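Local coordinates for putative transcriptional regulator protein, LacI family (Rhizobium etli, PDB 3MIZ), which probably acts as a LacI-type repressor, binding regulatory DNA to control transcription, with a periplasmic-binding-protein-like core that pairs into a dimer, at residues G135-L139 with S203-M208; T95-C100 with L108-P113. All blocks are in the same frame, centred on the assembly; numbering follows the deposited sequence.

Contact 1 of 2, residues G135-L139 with S203-M208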
loop_
_atom_site.group_PDB
_atom_site.type_symbol
_atom_site.label_atom_id
_atom_site.label_comp_id
_atom_site.label_asym_id
_atom_site.label_seq_id
_atom_site.Cartn_x
_atom_site.Cartn_y
_atom_site.Cartn_z
ATOM N N GLY A 135 -4.205 -2.200 -26.921
ATOM C CA GLY A 135 -4.244 -0.885 -26.312
ATOM C C GLY A 135 -3.235 -0.826 -25.181
ATOM O O GLY A 135 -2.883 -1.850 -24.599
ATOM N N TYR A 136 -2.749 0.371 -24.876
ATOM C CA TYR A 136 -1.789 0.548 -23.797
ATOM C C TYR A 136 -2.088 1.890 -23.129
ATOM O O TYR A 136 -2.035 2.935 -23.775
ATOM C CB TYR A 136 -0.354 0.550 -24.345
ATOM C CG TYR A 136 0.705 0.546 -23.264
ATOM C CD1 TYR A 136 1.234 -0.653 -22.775
ATOM C CD2 TYR A 136 1.121 1.738 -22.670
ATOM C CE1 TYR A 136 2.148 -0.662 -21.710
ATOM C CE2 TYR A 136 2.028 1.741 -21.605
ATOM C CZ TYR A 136 2.533 0.537 -21.129
ATOM O OH TYR A 136 3.391 0.539 -20.054
ATOM N N ILE A 137 -2.439 1.858 -21.849
ATOM C CA ILE A 137 -2.717 3.088 -21.125
ATOM C C ILE A 137 -1.510 3.336 -20.228
ATOM O O ILE A 137 -1.210 2.561 -19.306
ATOM C CB ILE A 137 -4.029 2.981 -20.328
ATOM C CG1 ILE A 137 -5.178 2.631 -21.284
ATOM C CG2 ILE A 137 -4.344 4.305 -19.668
ATOM C CD1 ILE A 137 -6.543 2.598 -20.624
ATOM N N ARG A 138 -0.804 4.417 -20.551
ATOM C CA ARG A 138 0.432 4.824 -19.894
ATOM C C ARG A 138 0.427 5.293 -18.450
ATOM O O ARG A 138 -0.420 6.082 -18.025
ATOM C CB ARG A 138 1.102 5.925 -20.726
ATOM C CG ARG A 138 1.382 5.536 -22.166
ATOM C CD ARG A 138 1.778 6.755 -22.982
ATOM N NE ARG A 138 2.998 7.383 -22.474
ATOM C CZ ARG A 138 3.513 8.506 -22.968
ATOM N NH1 ARG A 138 2.910 9.122 -23.976
ATOM N NH2 ARG A 138 4.640 8.998 -22.472
ATOM N N LEU A 139 1.418 4.809 -17.713
ATOM C CA LEU A 139 1.634 5.199 -16.330
ATOM C C LEU A 139 2.306 6.576 -16.437
ATOM O O LEU A 139 2.804 6.945 -17.508
ATOM C CB LEU A 139 2.584 4.200 -15.658
ATOM C CG LEU A 139 3.033 4.433 -14.214
ATOM C CD1 LEU A 139 1.848 4.372 -13.272
ATOM C CD2 LEU A 139 4.061 3.375 -13.836
ATOM N N SER A 203 -2.323 -2.421 -19.160
ATOM C CA SER A 203 -2.385 -1.337 -18.195
ATOM C C SER A 203 -0.982 -0.955 -17.739
ATOM O O SER A 203 -0.145 -1.829 -17.468
ATOM C CB SER A 203 -3.224 -1.772 -16.988
ATOM O OG SER A 203 -3.332 -0.726 -16.039
ATOM N N GLY A 204 -0.735 0.351 -17.648
ATOM C CA GLY A 204 0.563 0.840 -17.209
ATOM C C GLY A 204 1.027 0.040 -16.013
ATOM O O GLY A 204 2.187 -0.369 -15.949
ATOM N N ASN A 205 0.124 -0.166 -15.060
ATOM C CA ASN A 205 0.408 -0.977 -13.877
ATOM C C ASN A 205 -0.887 -1.577 -13.327
ATOM O O ASN A 205 -1.984 -1.266 -13.807
ATOM C CB ASN A 205 1.149 -0.181 -12.786
ATOM C CG ASN A 205 0.301 0.909 -12.153
ATOM O OD1 ASN A 205 -0.900 1.004 -12.387
ATOM N ND2 ASN A 205 0.941 1.741 -11.334
ATOM N N ASP A 206 -0.762 -2.438 -12.321
ATOM C CA ASP A 206 -1.931 -3.098 -11.747
ATOM C C ASP A 206 -2.951 -2.140 -11.142
ATOM O O ASP A 206 -4.150 -2.328 -11.307
ATOM C CB ASP A 206 -1.502 -4.110 -10.680
ATOM C CG ASP A 206 -0.590 -5.191 -11.237
ATOM O OD1 ASP A 206 -0.705 -5.510 -12.432
ATOM O OD2 ASP A 206 0.228 -5.736 -10.466
ATOM N N GLU A 207 -2.475 -1.116 -10.436
ATOM C CA GLU A 207 -3.372 -0.164 -9.816
ATOM C C GLU A 207 -4.354 0.400 -10.850
ATOM O O GLU A 207 -5.561 0.432 -10.616
ATOM C CB GLU A 207 -2.559 0.973 -9.179
ATOM C CG GLU A 207 -3.356 1.801 -8.211
ATOM C CD GLU A 207 -2.511 2.828 -7.491
ATOM O OE1 GLU A 207 -1.412 2.465 -7.016
ATOM O OE2 GLU A 207 -2.953 3.990 -7.394
HETATM N N MSE A 208 -3.818 0.831 -11.991
HETATM C CA MSE A 208 -4.614 1.404 -13.081
HETATM C C MSE A 208 -5.639 0.412 -13.651
HETATM O O MSE A 208 -6.692 0.814 -14.172
HETATM C CB MSE A 208 -3.684 1.864 -14.216
HETATM C CG MSE A 208 -2.683 2.959 -13.857
HETATM SE SE MSE A 208 -1.400 3.238 -15.312
HETATM C CE MSE A 208 -2.611 4.027 -16.567
#
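With CG beside its backbone N and an extended second torsion, the selenomethionine Met208 sends its chain back toward strand 134-138, and the bend at chi3 (70°) turns CE in against the carbonyl oxygens of Ile137 and Arg138. CE lies 3.3 Å from Arg138 O, close to Ile137 O as well, and meets the CG2 branch of Ile137 at 3.6 Å, the two side chains running at a slant to each other. Leu139 holds CG anti to its N, which carries CD1 across the start of the helix: CD1 is 4.0 Å from Met208 SE and 3.4 Å from Asn205 ND2, crossing the asparagine side chain at about a right angle. Between these groups the backbones converge, Ile137 bridging Ser203 in parallel fashion; the one hydrogen bond linking the two segments, Gly204 N to Ile137 O at 2.8 Å, is weak and bent to 124°. These are the C-terminal ends of the parallel strands in a mixed sheet of a Rossmann-like alpha/beta domain of the periplasmic-binding-protein type, where strand 200-203 gives way to helix 206-217. Gly204 makes that turn with no room for a side chain, since a CB would collide with Leu139 N, Ile137 O and Met208 SE. Asn205 is the N-cap: its OD1 accepts a nearly straight bond from Met208 N (2.9 Å, 169°), tying down the first turn and fixing the amide that Leu139 rests on. Ser203 OG donates to Asn205 O at 2.7 Å, a second side-chain bond across the same corner. The Tyr136 hydroxyl oxygen touches Gly204 CA, which lies oblique to the ring, while that ring meets Phe153 of helix 144-160. Arg149 of that helix binds Gly204 O, and Glu207 packs on Thr237 of the second subunit.

Contact 2 of 2, residues T95-C100 with L108-P113; sequences TVMINC and LPSIEP
Met97 and Ile111 carry the central exchange between two parallel strands. Met97 N donates to Pro109 O in an almost straight bond (3.0 Å, 175°), Ile111 N returns one to Met97 O, and Asn99 N closes the ladder on Ile111 O at 2.9 Å. Weaker CA-H...O contacts, from Ser110 CA to Met97 O and from Ile98 CA to Ile111 O, fill the spaces between. On one face Ile98 and Ile111 lie side by side, pointing the same way, with CG1 of Ile98 3.9 Å from CG2 of Ile111; chi1 of -173° puts that CG2 between N and C of Ile111, against Ile98 CG1 and Met97 O, while CG1 leads away. On the face of Met97 and Ser110, SE of the selenomethionine Met97 meets Leu108 CD1 at 4.0 Å, nearly at right angles. Pro109 presses its ring on the other segment, CG lying 3.4 Å from Thr95 O and also against Val96 CG2. After the chain turns its corner at Ile98 and Asn99, Glu112 runs alongside Cys100, its CG 3.5 Å from Cys100 O, a buried carbonyl without a hydrogen-bond partner. The carboxylate is held by a salt bridge from OE2 to Arg81 and a weak, long ion pair with Arg101; an alanine here would probably leave Arg81 without its charged mate and open a gap beside Cys100. The pairing joins two sheets: strand 95-97 bonds through Val96 and Ile98 to strand 73-78 of the four-stranded parallel sheet, and Ser110 and Glu112 bond to Arg278 of strand 277-285. Helix 253-268 packs against Pro109 through Trp263 and against Ile111 through Leu256 and Glu259.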
loop_
_atom_site.group_PDB
_atom_site.type_symbol
_atom_site.label_atom_id
_atom_site.label_comp_id
_atom_site.label_asym_id
_atom_site.label_seq_id
_atom_site.Cartn_x
_atom_site.Cartn_y
_atom_site.Cartn_z
ATOM N N THR A 95 27.656 1.069 0.682
ATOM C CA THR A 95 26.285 1.241 0.216
ATOM C C THR A 95 25.933 0.448 -1.040
ATOM O O THR A 95 26.749 0.304 -1.946
ATOM C CB THR A 95 26.024 2.729 -0.086
ATOM O OG1 THR A 95 26.219 3.498 1.107
ATOM C CG2 THR A 95 24.608 2.946 -0.602
ATOM N N VAL A 96 24.707 -0.064 -1.078
ATOM C CA VAL A 96 24.206 -0.785 -2.241
ATOM C C VAL A 96 22.868 -0.130 -2.581
ATOM O O VAL A 96 22.033 0.088 -1.701
ATOM C CB VAL A 96 23.992 -2.287 -1.959
ATOM C CG1 VAL A 96 23.270 -2.942 -3.130
ATOM C CG2 VAL A 96 25.339 -2.974 -1.750
HETATM N N MSE A 97 22.683 0.220 -3.847
HETATM C CA MSE A 97 21.440 0.854 -4.282
HETATM C C MSE A 97 20.449 -0.201 -4.771
HETATM O O MSE A 97 20.828 -1.134 -5.470
HETATM C CB MSE A 97 21.736 1.864 -5.401
HETATM C CG MSE A 97 22.591 3.038 -4.928
HETATM SE SE MSE A 97 23.113 4.234 -6.370
HETATM C CE MSE A 97 21.402 5.047 -6.686
ATOM N N ILE A 98 19.184 -0.055 -4.383
ATOM C CA ILE A 98 18.149 -1.004 -4.790
ATOM C C ILE A 98 16.956 -0.282 -5.415
ATOM O O ILE A 98 16.373 0.622 -4.803
ATOM C CB ILE A 98 17.642 -1.832 -3.593
ATOM C CG1 ILE A 98 18.825 -2.543 -2.911
ATOM C CG2 ILE A 98 16.619 -2.873 -4.087
ATOM C CD1 ILE A 98 18.502 -3.096 -1.512
ATOM N N ASN A 99 16.612 -0.700 -6.629
ATOM C CA ASN A 99 15.495 -0.153 -7.413
ATOM C C ASN A 99 15.879 1.174 -8.056
ATOM O O ASN A 99 15.020 1.944 -8.499
ATOM C CB ASN A 99 14.255 0.052 -6.535
ATOM C CG ASN A 99 12.966 0.041 -7.341
ATOM O OD1 ASN A 99 11.946 0.582 -6.918
ATOM N ND2 ASN A 99 13.010 -0.587 -8.504
ATOM N N CYS A 100 17.178 1.435 -8.100
ATOM C CA CYS A 100 17.687 2.659 -8.673
ATOM C C CYS A 100 19.124 2.455 -9.129
ATOM O O CYS A 100 19.772 1.464 -8.779
ATOM C CB CYS A 100 17.604 3.798 -7.644
ATOM S SG CYS A 100 18.400 3.449 -6.037
ATOM N N LEU A 108 28.325 3.359 -7.367
ATOM C CA LEU A 108 28.000 2.372 -6.333
ATOM C C LEU A 108 27.333 1.162 -6.965
ATOM O O LEU A 108 26.774 1.262 -8.053
ATOM C CB LEU A 108 27.011 2.968 -5.342
ATOM C CG LEU A 108 27.424 4.135 -4.453
ATOM C CD1 LEU A 108 26.173 4.793 -3.867
ATOM C CD2 LEU A 108 28.343 3.618 -3.354
ATOM N N PRO A 109 27.395 -0.004 -6.300
ATOM C CA PRO A 109 26.742 -1.172 -6.891
ATOM C C PRO A 109 25.234 -0.944 -6.848
ATOM O O PRO A 109 24.724 -0.257 -5.959
ATOM C CB PRO A 109 27.190 -2.320 -5.992
ATOM C CG PRO A 109 27.482 -1.650 -4.687
ATOM C CD PRO A 109 28.167 -0.383 -5.105
ATOM N N SER A 110 24.520 -1.509 -7.812
ATOM C CA SER A 110 23.081 -1.320 -7.854
ATOM C C SER A 110 22.379 -2.532 -8.427
ATOM O O SER A 110 22.936 -3.262 -9.247
ATOM C CB SER A 110 22.728 -0.090 -8.688
ATOM O OG SER A 110 23.175 -0.237 -10.021
ATOM N N ILE A 111 21.151 -2.744 -7.974
ATOM C CA ILE A 111 20.354 -3.857 -8.456
ATOM C C ILE A 111 18.942 -3.319 -8.692
ATOM O O ILE A 111 18.341 -2.697 -7.810
ATOM C CB ILE A 111 20.396 -5.026 -7.437
ATOM C CG1 ILE A 111 19.704 -6.255 -8.022
ATOM C CG2 ILE A 111 19.783 -4.597 -6.110
ATOM C CD1 ILE A 111 20.011 -7.562 -7.267
ATOM N N GLU A 112 18.442 -3.531 -9.905
ATOM C CA GLU A 112 17.129 -3.045 -10.321
ATOM C C GLU A 112 16.316 -4.113 -11.044
ATOM O O GLU A 112 16.861 -5.115 -11.510
ATOM C CB GLU A 112 17.286 -1.906 -11.321
ATOM C CG GLU A 112 18.077 -0.692 -10.875
ATOM C CD GLU A 112 18.441 0.167 -12.069
ATOM O OE1 GLU A 112 19.410 -0.185 -12.774
ATOM O OE2 GLU A 112 17.749 1.175 -12.318
ATOM N N PRO A 113 15.001 -3.880 -11.184
ATOM C CA PRO A 113 14.106 -4.814 -11.874
ATOM C C PRO A 113 14.181 -4.460 -13.358
ATOM O O PRO A 113 14.524 -3.324 -13.711
ATOM C CB PRO A 113 12.746 -4.485 -11.268
ATOM C CG PRO A 113 12.825 -3.006 -11.106
ATOM C CD PRO A 113 14.228 -2.805 -10.533
#

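From the N terminus the chain first builds the parallel sheet ending in strand 95-97, and contact 2 closes a short loop of seven residues as strand 110-113 comes alongside. Helix 115-127 then leads to strand 134-138, where contact 1 opens; 63 residues, 26 of them helical, pass before Ser203-Met208 returns to close it. The two loops follow in series, neither nested nor crossed. The centres of contact 1 and contact 2 are about 25 Å apart, on opposite sides of the chain's centre. Contact 2 links strand 95-97, at the edge of the four-stranded sheet, to strand 110-113, the edge of the three-stranded one, whereas contact 1, in the five-stranded sheet of the other lobe, ties strand 134-138 to the end of strand 200-203 and the start of helix 206-217.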